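Local structure of Dye-decolorizing peroxidase (Irpex lacteus, 7D8M) at residues K43-A48 / D137-K142. The protein is a heme b enzyme of the DyP-type family that probably uses hydrogen peroxide to oxidise dyes and related substrates. Residues are numbered along the deposited sequence; the frame is centred on the assembly and turned at random.
Sequences KTYAPA and DDLNAK
With chi1 at -170°, CG of Tyr-45 lies anti to the backbone N, and the ring reaches across from helix 35-49 to helix 129-143; Leu-139, its CG anti to the carbonyl carbon (chi1 -70°), brings a methyl over that ring. The methyl, CD2, sits 3.6 Å from the centroid of the Tyr-45 ring in a CH-pi contact, displaced toward the phenol end, where it comes within 3.3 Å of CZ. At the ring edge, Asp-138 OD2 lies 3.8 Å from Tyr-45 CE1, in the plane of the ring, while the carboxylate itself is turned 39° from that plane. Lys-142 lays its CE 4.1 Å from Tyr-45 CD1, then bends at its last torsion so that NZ meets Asp-138 OD1 at 3.1 Å, a salt bridge one turn apart whose hydrogen bond is weak. One water joins the helices: Tyr-45 OH donates to it at 2.6 Å, and it donates in turn to Asp-138 OD2 at 2.8 Å. The axes of the two helix segments run nearly antiparallel and come within 12.3 Å of each other, a spacing bridged by the tyrosine. Beneath them, Tyr-45 and Leu-139 both touch Phe-122 of strand 120-126, so the pair packs two helices onto a sheet of the alpha+beta barrel domain, away from the heme. A leucine in place of Tyr-45 would probably leave the water without its phenol donor and Leu-139 CD2 without an aromatic face. The two oxygens of Asp-138 thus have separate tasks, OD1 pairing with the lysine and OD2 taking the water, which probably favours a charged carboxylate beside a largely apolar seam.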
ATOM      1  N   LYS A  43      -7.329  26.748   8.536  1.00 31.80           N
ATOM      2  CA  LYS A  43      -8.694  27.232   8.347  1.00 33.48           C
ATOM      3  C   LYS A  43      -8.911  27.746   6.928  1.00 31.28           C
ATOM      4  O   LYS A  43      -9.975  27.528   6.337  1.00 38.24           O
ATOM      5  CB  LYS A  43      -9.016  28.317   9.380  1.00 28.42           C
ATOM      6  N   THR A  44      -7.914  28.407   6.354  1.00 33.40           N
ATOM      7  CA  THR A  44      -8.037  28.886   4.982  1.00 34.88           C
ATOM      8  C   THR A  44      -7.333  27.994   3.969  1.00 35.36           C
ATOM      9  O   THR A  44      -7.804  27.880   2.831  1.00 34.03           O
ATOM     10  CB  THR A  44      -7.484  30.306   4.858  1.00 32.92           C
ATOM     11  OG1 THR A  44      -6.250  30.390   5.578  1.00 39.19           O
ATOM     12  CG2 THR A  44      -8.482  31.337   5.439  1.00 35.16           C
ATOM     13  N   TYR A  45      -6.214  27.369   4.344  1.00 33.16           N
ATOM     14  CA  TYR A  45      -5.525  26.480   3.411  1.00 34.53           C
ATOM     15  C   TYR A  45      -6.413  25.314   2.992  1.00 33.32           C
ATOM     16  O   TYR A  45      -6.578  25.043   1.795  1.00 33.59           O
ATOM     17  CB  TYR A  45      -4.225  25.954   4.018  1.00 33.34           C
ATOM     18  CG  TYR A  45      -3.385  25.231   2.984  1.00 35.60           C
ATOM     19  CD1 TYR A  45      -2.551  25.938   2.130  1.00 33.90           C
ATOM     20  CD2 TYR A  45      -3.454  23.842   2.840  1.00 36.23           C
ATOM     21  CE1 TYR A  45      -1.795  25.290   1.171  1.00 38.31           C
ATOM     22  CE2 TYR A  45      -2.696  23.187   1.886  1.00 30.74           C
ATOM     23  CZ  TYR A  45      -1.876  23.915   1.051  1.00 33.15           C
ATOM     24  OH  TYR A  45      -1.114  23.288   0.090  1.00 34.07           O
ATOM     25  N   ALA A  46      -7.004  24.617   3.964  1.00 35.03           N
ATOM     26  CA  ALA A  46      -7.680  23.354   3.661  1.00 32.67           C
ATOM     27  C   ALA A  46      -8.827  23.504   2.671  1.00 34.81           C
ATOM     28  O   ALA A  46      -8.884  22.716   1.710  1.00 34.33           O
ATOM     29  CB  ALA A  46      -8.149  22.687   4.959  1.00 30.39           C
ATOM     30  N   PRO A  47      -9.758  24.456   2.820  1.00 35.15           N
ATOM     31  CA  PRO A  47     -10.826  24.569   1.810  1.00 33.02           C
ATOM     32  C   PRO A  47     -10.314  24.957   0.429  1.00 34.39           C
ATOM     33  O   PRO A  47     -10.959  24.627  -0.573  1.00 36.88           O
ATOM     34  CB  PRO A  47     -11.759  25.642   2.392  1.00 36.95           C
ATOM     35  CG  PRO A  47     -10.949  26.361   3.415  1.00 38.41           C
ATOM     36  CD  PRO A  47      -9.973  25.378   3.953  1.00 31.73           C
ATOM     37  N   ALA A  48      -9.168  25.621   0.342  1.00 33.92           N
ATOM     38  CA  ALA A  48      -8.646  26.077  -0.938  1.00 33.80           C
ATOM     39  C   ALA A  48      -7.781  25.048  -1.646  1.00 37.15           C
ATOM     40  O   ALA A  48      -7.600  25.154  -2.866  1.00 33.60           O
ATOM     41  CB  ALA A  48      -7.824  27.354  -0.749  1.00 39.44           C
ATOM     42  N   ASP A 137       7.151  24.622  -0.587  1.00 30.62           N
ATOM     43  CA  ASP A 137       7.663  25.933  -0.200  1.00 34.55           C
ATOM     44  C   ASP A 137       6.533  26.831   0.284  1.00 32.63           C
ATOM     45  O   ASP A 137       6.690  27.567   1.266  1.00 32.42           O
ATOM     46  CB  ASP A 137       8.390  26.598  -1.373  1.00 35.53           C
ATOM     47  CG  ASP A 137       9.726  25.944  -1.700  1.00 38.18           C
ATOM     48  OD1 ASP A 137      10.239  25.128  -0.905  1.00 34.24           O
ATOM     49  OD2 ASP A 137      10.276  26.265  -2.773  1.00 41.07           O
ATOM     50  N   ASP A 138       5.380  26.767  -0.388  1.00 30.43           N
ATOM     51  CA  ASP A 138       4.228  27.566   0.016  1.00 31.81           C
ATOM     52  C   ASP A 138       3.749  27.179   1.409  1.00 32.72           C
ATOM     53  O   ASP A 138       3.415  28.049   2.224  1.00 28.36           O
ATOM     54  CB  ASP A 138       3.101  27.401  -1.005  1.00 30.44           C
ATOM     55  CG  ASP A 138       1.829  28.104  -0.587  1.00 38.02           C
ATOM     56  OD1 ASP A 138       1.907  29.311  -0.269  1.00 39.89           O
ATOM     57  OD2 ASP A 138       0.754  27.456  -0.582  1.00 40.44           O
ATOM     58  N   LEU A 139       3.697  25.874   1.699  1.00 27.99           N
ATOM     59  CA  LEU A 139       3.333  25.443   3.042  1.00 28.17           C
ATOM     60  C   LEU A 139       4.340  25.961   4.062  1.00 27.78           C
ATOM     61  O   LEU A 139       3.955  26.459   5.126  1.00 27.90           O
ATOM     62  CB  LEU A 139       3.222  23.909   3.098  1.00 24.57           C
ATOM     63  CG  LEU A 139       2.047  23.242   2.371  1.00 30.13           C
ATOM     64  CD1 LEU A 139       2.215  21.697   2.273  1.00 28.85           C
ATOM     65  CD2 LEU A 139       0.736  23.580   3.041  1.00 28.48           C
ATOM     66  N   ASN A 140       5.635  25.874   3.744  1.00 28.21           N
ATOM     67  CA  ASN A 140       6.657  26.369   4.657  1.00 28.60           C
ATOM     68  C   ASN A 140       6.469  27.853   4.941  1.00 34.75           C
ATOM     69  O   ASN A 140       6.647  28.302   6.080  1.00 32.17           O
ATOM     70  CB  ASN A 140       8.046  26.125   4.071  1.00 33.48           C
ATOM     71  CG  ASN A 140       8.666  24.830   4.556  1.00 40.12           C
ATOM     72  OD1 ASN A 140       8.353  24.346   5.647  1.00 41.05           O
ATOM     73  ND2 ASN A 140       9.562  24.265   3.747  1.00 40.58           N
ATOM     74  N   ALA A 141       6.120  28.629   3.912  1.00 29.84           N
ATOM     75  CA  ALA A 141       5.979  30.073   4.075  1.00 35.66           C
ATOM     76  C   ALA A 141       4.795  30.411   4.971  1.00 34.35           C
ATOM     77  O   ALA A 141       4.898  31.290   5.835  1.00 33.03           O
ATOM     78  CB  ALA A 141       5.821  30.744   2.708  1.00 32.90           C
ATOM     79  N   LYS A 142       3.670  29.707   4.788  1.00 30.96           N
ATOM     80  CA  LYS A 142       2.459  30.002   5.545  1.00 31.19           C
ATOM     81  C   LYS A 142       2.557  29.507   6.984  1.00 33.82           C
ATOM     82  O   LYS A 142       2.141  30.210   7.908  1.00 28.12           O
ATOM     83  CB  LYS A 142       1.240  29.383   4.862  1.00 28.29           C
ATOM     84  CG  LYS A 142       0.964  29.866   3.454  1.00 31.10           C
ATOM     85  CD  LYS A 142      -0.435  29.435   3.037  1.00 33.84           C
ATOM     86  CE  LYS A 142      -0.645  29.501   1.539  1.00 38.44           C
ATOM     87  NZ  LYS A 142      -0.413  30.859   0.983  1.00 37.75           N
TER
HETATM   88  O   HOH W   1       0.904  24.632  -0.811  1.00 26.78           O